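Glutathione S-transferase omega-like 2 (Saccharomyces cerevisiae, PDB 5LKB) acts as a one-cysteine glutathione-dependent thiol transferase that reduces dehydroascorbate and dimethylarsinic acid and reacts with glutathionyl-(hydro)quinones. Local coordinates at residues C46-R51 / W214-I219; S68-H73 / K77-L82; I180-A185 / D198-Q203. All coordinates share one frame; numbering follows the deposited sequence.

Overall arrangement
Contacts 1 and 3 both join the thioredoxin-like N-terminal domain of this glutathione transferase to its helical C-terminal domain, and their centres are 19 Å apart. Contact 1 sits at the glutathione site, where helix 47-58, headed by the nucleophile Cys46, faces helix 205-220. Contact 2 stays inside the thioredoxin-like domain: the chain leaving strand 66-69 folds back on itself and sets Trp79, a glutathione-binding residue, about 5 Å (side chain to side chain) from Cys46. Its centre lies 20 Å from that of contact 1. Contact 3, away from the annotated sites, is 30 Å from contact 2 between centres, across the middle of the chain.

Contact 1. Residues C46-R51 / W214-I219; sequences CPWAHR and WVYDSI
Trp48 and Tyr216 meet rim to rim across the domain interface of the glutathione transferase fold, Trp48 on the thioredoxin-like side and Tyr216 on the all-helical side. The closest pair is Trp48 CH2 and Tyr216 CE1 at 3.6 Å, with Trp48 CZ3 almost as near that same CE1. The ring planes stand 54° apart and neither ring lies over the other, so this is no stack. The backbones are well separated, Trp48 CA to Tyr216 CA being 10.7 Å, and it is the two long side chains that make the contact. With CG anti to its backbone N (chi1 171°), Tyr216 sends its ring across to the indole, and the two side chains cross at about a right angle.

Around this pair, Trp48 CE3 stands over the centre of one face of the Arg51 guanidinium, 3.7 Å from its plane. Pro47 CG packs on a face of the indole, and Tyr224 meets the same ring system from outside the two helices. Arg15, a glutathione-binding residue, touches both Trp48 and Tyr216, which places the contact beside the substrate pocket. Two residues before Trp48 is the nucleophile, Cys46, at the N-cap of helix 47-58: Ala49 N donates to Cys46 SG over 3.2 Å in a nearly straight bond, 176° at the hydrogen.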
loop_
_atom_site.group_PDB
_atom_site.type_symbol
_atom_site.label_atom_id
_atom_site.label_comp_id
_atom_site.label_asym_id
_atom_site.label_seq_id
_atom_site.Cartn_x
_atom_site.Cartn_y
_atom_site.Cartn_z
ATOM N N CYS A 46 -2.840 15.738 11.641
ATOM C CA CYS A 46 -4.244 15.863 11.274
ATOM C C CYS A 46 -4.387 16.786 10.079
ATOM O O CYS A 46 -3.945 17.936 10.156
ATOM C CB CYS A 46 -5.026 16.496 12.448
ATOM S SG CYS A 46 -6.701 16.933 12.040
ATOM N N PRO A 47 -5.070 16.379 9.000
ATOM C CA PRO A 47 -5.218 17.242 7.833
ATOM C C PRO A 47 -6.182 18.402 8.070
ATOM O O PRO A 47 -6.145 19.396 7.332
ATOM C CB PRO A 47 -5.762 16.271 6.760
ATOM C CG PRO A 47 -6.528 15.279 7.511
ATOM C CD PRO A 47 -5.729 15.048 8.773
ATOM N N TRP A 48 -7.092 18.218 9.021
ATOM C CA TRP A 48 -8.039 19.277 9.373
ATOM C C TRP A 48 -7.288 20.388 10.093
ATOM O O TRP A 48 -7.388 21.580 9.730
ATOM C CB TRP A 48 -9.166 18.634 10.218
ATOM C CG TRP A 48 -9.745 17.354 9.677
ATOM C CD1 TRP A 48 -9.464 16.098 10.119
ATOM C CD2 TRP A 48 -10.579 17.178 8.514
ATOM N NE1 TRP A 48 -10.063 15.160 9.331
ATOM C CE2 TRP A 48 -10.786 15.793 8.355
ATOM C CE3 TRP A 48 -11.214 18.051 7.628
ATOM C CZ2 TRP A 48 -11.586 15.277 7.355
ATOM C CZ3 TRP A 48 -12.015 17.550 6.656
ATOM C CH2 TRP A 48 -12.196 16.149 6.516
ATOM N N ALA A 49 -6.530 20.011 11.129
ATOM C CA ALA A 49 -5.700 20.987 11.837
ATOM C C ALA A 49 -4.653 21.592 10.919
ATOM O O ALA A 49 -4.301 22.769 11.032
ATOM C CB ALA A 49 -5.055 20.316 13.047
ATOM N N HIS A 50 -4.124 20.800 9.975
ATOM C CA HIS A 50 -3.125 21.307 9.067
ATOM C C HIS A 50 -3.669 22.511 8.289
ATOM O O HIS A 50 -2.947 23.418 7.987
ATOM C CB HIS A 50 -2.617 20.156 8.167
ATOM C CG HIS A 50 -1.371 20.456 7.389
ATOM N ND1 HIS A 50 -0.786 19.507 6.546
ATOM C CD2 HIS A 50 -0.560 21.535 7.380
ATOM C CE1 HIS A 50 0.317 20.025 6.045
ATOM N NE2 HIS A 50 0.483 21.249 6.543
ATOM N N ARG A 51 -4.956 22.507 7.933
ATOM C CA ARG A 51 -5.540 23.632 7.217
ATOM C C ARG A 51 -5.293 24.901 7.971
ATOM O O ARG A 51 -4.980 25.911 7.359
ATOM C CB ARG A 51 -7.053 23.469 7.091
ATOM C CG ARG A 51 -7.582 22.214 6.340
ATOM C CD ARG A 51 -9.057 22.118 6.630
ATOM N NE ARG A 51 -9.758 21.293 5.658
ATOM C CZ ARG A 51 -11.072 21.195 5.596
ATOM N NH1 ARG A 51 -11.816 21.918 6.448
ATOM N NH2 ARG A 51 -11.627 20.428 4.682
ATOM N N TRP A 214 -17.781 19.066 -2.665
ATOM C CA TRP A 214 -17.571 17.678 -3.127
ATOM C C TRP A 214 -16.184 17.179 -2.777
ATOM O O TRP A 214 -16.013 15.962 -2.604
ATOM C CB TRP A 214 -17.874 17.502 -4.627
ATOM C CG TRP A 214 -17.117 18.303 -5.611
ATOM C CD1 TRP A 214 -17.494 19.516 -6.154
ATOM C CD2 TRP A 214 -15.885 17.963 -6.243
ATOM N NE1 TRP A 214 -16.576 19.936 -7.057
ATOM C CE2 TRP A 214 -15.579 18.991 -7.157
ATOM C CE3 TRP A 214 -15.011 16.865 -6.153
ATOM C CZ2 TRP A 214 -14.410 18.998 -7.937
ATOM C CZ3 TRP A 214 -13.860 16.869 -6.937
ATOM C CH2 TRP A 214 -13.578 17.890 -7.840
ATOM N N VAL A 215 -15.178 18.048 -2.717
ATOM C CA VAL A 215 -13.873 17.587 -2.247
ATOM C C VAL A 215 -13.974 17.128 -0.805
ATOM O O VAL A 215 -13.370 16.121 -0.414
ATOM C CB VAL A 215 -12.799 18.675 -2.463
ATOM C CG1 VAL A 215 -11.509 18.343 -1.698
ATOM C CG2 VAL A 215 -12.549 18.840 -3.909
ATOM N N TYR A 216 -14.777 17.807 0.020
ATOM C CA TYR A 216 -14.954 17.334 1.389
ATOM C C TYR A 216 -15.506 15.913 1.437
ATOM O O TYR A 216 -14.947 15.027 2.105
ATOM C CB TYR A 216 -15.832 18.292 2.202
ATOM C CG TYR A 216 -16.180 17.683 3.532
ATOM C CD1 TYR A 216 -15.284 17.682 4.583
ATOM C CD2 TYR A 216 -17.383 16.969 3.722
ATOM C CE1 TYR A 216 -15.545 17.076 5.754
ATOM C CE2 TYR A 216 -17.675 16.353 4.914
ATOM C CZ TYR A 216 -16.749 16.380 5.942
ATOM O OH TYR A 216 -16.976 15.769 7.124
ATOM N N ASP A 217 -16.634 15.678 0.779
ATOM C CA ASP A 217 -17.307 14.415 0.966
ATOM C C ASP A 217 -16.518 13.277 0.355
ATOM O O ASP A 217 -16.549 12.163 0.884
ATOM C CB ASP A 217 -18.698 14.435 0.343
ATOM C CG ASP A 217 -19.716 15.185 1.220
ATOM O OD1 ASP A 217 -19.764 14.995 2.466
ATOM O OD2 ASP A 217 -20.465 15.994 0.624
ATOM N N SER A 218 -15.895 13.531 -0.788
ATOM C CA SER A 218 -15.310 12.485 -1.618
ATOM C C SER A 218 -13.806 12.304 -1.436
ATOM O O SER A 218 -13.307 11.252 -1.830
ATOM C CB SER A 218 -15.598 12.690 -3.109
ATOM O OG SER A 218 -14.875 13.840 -3.661
ATOM N N ILE A 219 -13.071 13.270 -0.889
ATOM C CA ILE A 219 -11.611 13.216 -0.824
ATOM C C ILE A 219 -11.177 13.456 0.609
ATOM O O ILE A 219 -10.582 12.590 1.249
ATOM C CB ILE A 219 -10.984 14.191 -1.843
ATOM C CG1 ILE A 219 -11.356 13.746 -3.274
ATOM C CG2 ILE A 219 -9.483 14.285 -1.655
ATOM C CD1 ILE A 219 -11.075 14.654 -4.390
#

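Contact 2. Residues S68-H73 / K77-L82; sequences SVVHWH and KGWRFL
Along 77-82 the first residue to make contact is Trp79, its indole crossing Val70 at about a right angle. Trp79 CE3 lies 3.5 Å from Val70 CG2, while the carbonyl O of His71 meets the ring at its edge, in plane. Arg80 follows and grips with both ends. Its carbonyl O takes the amide of His71 (N to O 2.8 Å), and its side chain, extended from CG to NE, runs alongside His71 so that NH1 sits over the centre of that imidazole, 3.6 Å above the plane. NH1 also donates to Asn121 O. Arg80 NH2 gives a straight bond to His73 ND1, 3.0 Å and 170° at the hydrogen, leaving in the guanidinium plane but tilted 18° from the imidazole plane. His71 ND1 accepts from His73 N and His71 NE2 bonds Ser123 O, so the ring under Arg80 is held at both nitrogens. A water donates to the carbonyls of His71 and His73 and accepts from Arg80 N. Phe81 then offers a ring face to Val70 CG1, a CH-pi contact 3.9 Å from the centroid. Together they form the turn-back after strand 66-69 of the thioredoxin-like fold, which carries Trp79 into the glutathione site.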
loop_
_atom_site.group_PDB
_atom_site.type_symbol
_atom_site.label_atom_id
_atom_site.label_comp_id
_atom_site.label_asym_id
_atom_site.label_seq_id
_atom_site.Cartn_x
_atom_site.Cartn_y
_atom_site.Cartn_z
ATOM N N SER A 68 0.391 25.338 19.892
ATOM C CA SER A 68 0.924 24.229 20.644
ATOM C C SER A 68 0.503 22.958 19.919
ATOM O O SER A 68 -0.535 22.945 19.245
ATOM C CB SER A 68 0.444 24.181 22.079
ATOM O OG SER A 68 0.914 25.385 22.722
ATOM N N VAL A 69 1.280 21.890 20.085
ATOM C CA VAL A 69 1.140 20.676 19.252
ATOM C C VAL A 69 1.023 19.441 20.147
ATOM O O VAL A 69 1.910 19.162 20.965
ATOM C CB VAL A 69 2.318 20.534 18.284
ATOM C CG1 VAL A 69 2.037 19.326 17.386
ATOM C CG2 VAL A 69 2.504 21.757 17.479
ATOM N N VAL A 70 -0.065 18.682 19.983
ATOM C CA VAL A 70 -0.226 17.423 20.675
ATOM C C VAL A 70 0.692 16.348 20.090
ATOM O O VAL A 70 1.179 16.471 18.964
ATOM C CB VAL A 70 -1.689 16.941 20.641
ATOM C CG1 VAL A 70 -2.582 17.933 21.450
ATOM C CG2 VAL A 70 -2.223 16.729 19.252
ATOM N N HIS A 71 0.867 15.287 20.866
ATOM C CA HIS A 71 1.611 14.099 20.453
ATOM C C HIS A 71 0.911 13.475 19.267
ATOM O O HIS A 71 -0.313 13.524 19.135
ATOM C CB HIS A 71 1.670 13.115 21.606
ATOM C CG HIS A 71 2.782 12.126 21.536
ATOM N ND1 HIS A 71 2.761 11.051 20.685
ATOM C CD2 HIS A 71 3.928 12.024 22.252
ATOM C CE1 HIS A 71 3.850 10.325 20.885
ATOM N NE2 HIS A 71 4.573 10.892 21.841
ATOM N N TRP A 72 1.719 12.869 18.379
ATOM C CA TRP A 72 1.165 12.150 17.233
ATOM C C TRP A 72 0.445 10.864 17.610
ATOM O O TRP A 72 -0.406 10.413 16.838
ATOM C CB TRP A 72 2.257 11.876 16.176
ATOM C CG TRP A 72 3.526 11.279 16.775
ATOM C CD1 TRP A 72 4.653 11.975 17.089
ATOM C CD2 TRP A 72 3.758 9.925 17.179
ATOM N NE1 TRP A 72 5.585 11.135 17.669
ATOM C CE2 TRP A 72 5.060 9.880 17.731
ATOM C CE3 TRP A 72 2.996 8.744 17.147
ATOM C CZ2 TRP A 72 5.623 8.704 18.202
ATOM C CZ3 TRP A 72 3.583 7.568 17.623
ATOM C CH2 TRP A 72 4.869 7.573 18.149
ATOM N N HIS A 73 0.705 10.295 18.781
ATOM C CA HIS A 73 0.065 9.059 19.185
ATOM C C HIS A 73 -1.310 9.335 19.816
ATOM O O HIS A 73 -1.409 10.010 20.861
ATOM C CB HIS A 73 0.919 8.214 20.125
ATOM C CG HIS A 73 0.291 6.904 20.456
ATOM N ND1 HIS A 73 -0.012 6.516 21.748
ATOM C CD2 HIS A 73 -0.105 5.883 19.657
ATOM C CE1 HIS A 73 -0.546 5.306 21.723
ATOM N NE2 HIS A 73 -0.633 4.908 20.463
ATOM N N LYS A 77 -7.642 7.686 25.601
ATOM C CA LYS A 77 -7.961 8.934 26.321
ATOM C C LYS A 77 -7.763 10.221 25.497
ATOM O O LYS A 77 -7.841 11.328 26.046
ATOM C CB LYS A 77 -7.189 8.971 27.637
ATOM C CG LYS A 77 -7.644 7.904 28.629
ATOM C CD LYS A 77 -6.907 8.007 29.945
ATOM C CE LYS A 77 -7.293 6.893 30.911
ATOM N NZ LYS A 77 -7.078 5.523 30.331
ATOM N N GLY A 78 -7.476 10.117 24.188
ATOM C CA GLY A 78 -7.471 11.272 23.315
ATOM C C GLY A 78 -6.119 11.943 23.170
ATOM O O GLY A 78 -5.139 11.606 23.820
ATOM N N TRP A 79 -6.092 13.000 22.362
ATOM C CA TRP A 79 -4.821 13.675 22.109
ATOM C C TRP A 79 -4.227 14.169 23.416
ATOM O O TRP A 79 -4.955 14.604 24.332
ATOM C CB TRP A 79 -5.011 14.861 21.182
ATOM C CG TRP A 79 -5.591 14.610 19.815
ATOM C CD1 TRP A 79 -6.858 14.850 19.394
ATOM C CD2 TRP A 79 -4.901 14.049 18.669
ATOM N NE1 TRP A 79 -7.008 14.550 18.077
ATOM C CE2 TRP A 79 -5.803 14.085 17.597
ATOM C CE3 TRP A 79 -3.591 13.605 18.443
ATOM C CZ2 TRP A 79 -5.476 13.649 16.327
ATOM C CZ3 TRP A 79 -3.233 13.214 17.153
ATOM C CH2 TRP A 79 -4.172 13.224 16.111
ATOM N N ARG A 80 -2.902 14.192 23.471
ATOM C CA ARG A 80 -2.147 14.449 24.683
ATOM C C ARG A 80 -0.957 15.353 24.412
ATOM O O ARG A 80 -0.482 15.525 23.279
ATOM C CB ARG A 80 -1.755 13.158 25.422
ATOM C CG ARG A 80 -0.644 12.373 24.780
ATOM C CD ARG A 80 -0.415 11.061 25.514
ATOM N NE ARG A 80 0.818 10.423 24.979
ATOM C CZ ARG A 80 0.869 9.354 24.177
ATOM N NH1 ARG A 80 2.065 8.933 23.771
ATOM N NH2 ARG A 80 -0.219 8.681 23.801
ATOM N N PHE A 81 -0.483 15.992 25.486
ATOM C CA PHE A 81 0.691 16.834 25.469
ATOM C C PHE A 81 1.829 16.200 26.276
ATOM O O PHE A 81 1.598 15.320 27.118
ATOM C CB PHE A 81 0.350 18.182 26.132
ATOM C CG PHE A 81 -0.730 18.945 25.437
ATOM C CD1 PHE A 81 -0.391 19.780 24.397
ATOM C CD2 PHE A 81 -2.060 18.866 25.847
ATOM C CE1 PHE A 81 -1.379 20.527 23.753
ATOM C CE2 PHE A 81 -3.058 19.592 25.193
ATOM C CZ PHE A 81 -2.713 20.448 24.160
ATOM N N LEU A 82 3.054 16.676 26.022
ATOM C CA LEU A 82 4.204 16.326 26.851
ATOM C C LEU A 82 4.390 17.367 27.947
ATOM O O LEU A 82 4.108 18.541 27.749
ATOM C CB LEU A 82 5.487 16.294 26.024
ATOM C CG LEU A 82 5.721 15.002 25.230
ATOM C CD1 LEU A 82 7.083 15.100 24.463
ATOM C CD2 LEU A 82 5.699 13.770 26.095
HETATM O O HOH W 1 -1.702 12.760 21.310
HETATM O O HOH W 2 -2.923 9.887 23.078
#

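Contact 3. Residues I180-A185 / D198-Q203; sequences ILNSSA and DLVPAQ
Asn182, at the end of helix 174-182, faces the loop at Leu199, their CA atoms 6.5 Å apart, where the thioredoxin-like domain of the glutathione transferase fold meets the chain leading into helix 205-220 of the C-terminal domain. Its carboxamide carries the contact, using both of its polar atoms. Asn182 OD1 receives the backbone N of Leu199 at 2.9 Å; the bond is straight at the hydrogen, 172°, yet the donor stands above the carbonyl plane, 38° out of it. On the other branch Asn182 ND2 donates to Asp198 OD1 over 3.0 Å, and this acceptor lies in the amide plane. With two partners on consecutive residues, the amide is held against flipping about its last torsion. The group gets there because CG is anti to the backbone N (chi1 -176°), which carries the amide out from the helix toward the loop.

Apolar atoms line the same amide: Leu199 CB is 3.5 Å from Asn182 OD1, and Val200 CG2 approaches ND2 more loosely. Leu199 itself continues inward onto Thr55 and Leu58 of helix 47-58 and Ile288 of helix 285-304, so the loop is lodged between both domains.

Each segment also braces its own backbone. After the helix, Ser183 forms an ST turn, its OG accepting from Ala185 N while donating to Ile180 O, a carbonyl that also receives Ser183 N. On the loop side, Asp198 makes an Asx turn, which probably steadies the carboxylate that Asn182 uses. Asp198 OD1 therefore has two donors, Asn182 ND2 on the anti side but well out of the carboxylate plane, and Val200 N, 3.0 Å away, from above the opposite face.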
loop_
_atom_site.group_PDB
_atom_site.type_symbol
_atom_site.label_atom_id
_atom_site.label_comp_id
_atom_site.label_asym_id
_atom_site.label_seq_id
_atom_site.Cartn_x
_atom_site.Cartn_y
_atom_site.Cartn_z
ATOM N N ILE A 180 -12.161 32.392 9.884
ATOM C CA ILE A 180 -11.812 33.410 10.892
ATOM C C ILE A 180 -10.436 33.994 10.604
ATOM O O ILE A 180 -10.242 35.227 10.589
ATOM C CB ILE A 180 -11.919 32.823 12.302
ATOM C CG1 ILE A 180 -13.343 32.387 12.627
ATOM C CG2 ILE A 180 -11.429 33.828 13.389
ATOM C CD1 ILE A 180 -13.482 31.604 13.963
ATOM N N LEU A 181 -9.436 33.124 10.376
ATOM C CA LEU A 181 -8.085 33.610 10.144
ATOM C C LEU A 181 -8.028 34.453 8.918
ATOM O O LEU A 181 -7.253 35.388 8.876
ATOM C CB LEU A 181 -7.156 32.391 9.983
ATOM C CG LEU A 181 -7.022 31.534 11.241
ATOM C CD1 LEU A 181 -6.227 30.294 10.942
ATOM C CD2 LEU A 181 -6.397 32.220 12.460
ATOM N N ASN A 182 -8.781 34.117 7.869
ATOM C CA ASN A 182 -8.718 34.866 6.637
ATOM C C ASN A 182 -9.490 36.200 6.709
ATOM O O ASN A 182 -9.228 37.067 5.875
ATOM C CB ASN A 182 -9.217 34.044 5.448
ATOM C CG ASN A 182 -9.073 34.781 4.144
ATOM O OD1 ASN A 182 -7.936 35.014 3.670
ATOM N ND2 ASN A 182 -10.199 35.122 3.519
ATOM N N SER A 183 -10.410 36.323 7.656
ATOM C CA SER A 183 -11.311 37.484 7.759
ATOM C C SER A 183 -10.540 38.721 8.127
ATOM O O SER A 183 -9.348 38.695 8.346
ATOM C CB SER A 183 -12.352 37.277 8.833
ATOM O OG SER A 183 -11.780 37.324 10.133
ATOM N N SER A 184 -11.259 39.825 8.221
ATOM C CA SER A 184 -10.582 41.044 8.622
ATOM C C SER A 184 -10.279 41.093 10.115
ATOM O O SER A 184 -9.625 42.059 10.556
ATOM C CB SER A 184 -11.410 42.313 8.250
ATOM O OG SER A 184 -12.620 42.304 8.958
ATOM N N ALA A 185 -10.728 40.124 10.897
ATOM C CA ALA A 185 -10.663 40.194 12.357
ATOM C C ALA A 185 -9.313 40.619 12.913
ATOM O O ALA A 185 -9.247 41.442 13.832
ATOM C CB ALA A 185 -11.084 38.871 12.995
ATOM N N ASP A 198 -5.992 37.406 0.411
ATOM C CA ASP A 198 -7.365 36.947 0.561
ATOM C C ASP A 198 -7.522 35.557 -0.045
ATOM O O ASP A 198 -7.503 35.393 -1.271
ATOM C CB ASP A 198 -8.338 37.938 -0.112
ATOM C CG ASP A 198 -9.778 37.683 0.266
ATOM O OD1 ASP A 198 -10.140 36.627 0.880
ATOM O OD2 ASP A 198 -10.639 38.566 -0.051
ATOM N N LEU A 199 -7.753 34.593 0.818
ATOM C CA LEU A 199 -7.879 33.187 0.412
ATOM C C LEU A 199 -9.281 32.833 -0.062
ATOM O O LEU A 199 -9.510 31.750 -0.595
ATOM C CB LEU A 199 -7.401 32.314 1.573
ATOM C CG LEU A 199 -5.911 32.455 1.886
ATOM C CD1 LEU A 199 -5.581 31.843 3.206
ATOM C CD2 LEU A 199 -5.067 31.844 0.825
ATOM N N VAL A 200 -10.235 33.743 0.067
ATOM C CA VAL A 200 -11.623 33.513 -0.344
ATOM C C VAL A 200 -12.110 34.794 -1.044
ATOM O O VAL A 200 -13.047 35.468 -0.568
ATOM C CB VAL A 200 -12.492 33.151 0.857
ATOM C CG1 VAL A 200 -13.822 32.660 0.355
ATOM C CG2 VAL A 200 -11.808 32.043 1.714
ATOM N N PRO A 201 -11.501 35.164 -2.164
ATOM C CA PRO A 201 -11.946 36.379 -2.883
ATOM C C PRO A 201 -13.388 36.284 -3.365
ATOM O O PRO A 201 -13.868 35.250 -3.831
ATOM C CB PRO A 201 -10.981 36.475 -4.073
ATOM C CG PRO A 201 -10.342 35.133 -4.199
ATOM C CD PRO A 201 -10.379 34.497 -2.841
ATOM N N ALA A 202 -14.070 37.430 -3.329
ATOM C CA ALA A 202 -15.481 37.449 -3.665
ATOM C C ALA A 202 -15.765 36.889 -5.043
ATOM O O ALA A 202 -16.779 36.211 -5.243
ATOM C CB ALA A 202 -15.941 38.913 -3.657
ATOM N N GLN A 203 -14.938 37.207 -6.024
ATOM C CA GLN A 203 -15.206 36.721 -7.376
ATOM C C GLN A 203 -15.123 35.203 -7.490
ATOM O O GLN A 203 -15.690 34.650 -8.430
ATOM C CB GLN A 203 -14.240 37.351 -8.372
ATOM C CG GLN A 203 -14.317 38.883 -8.466
#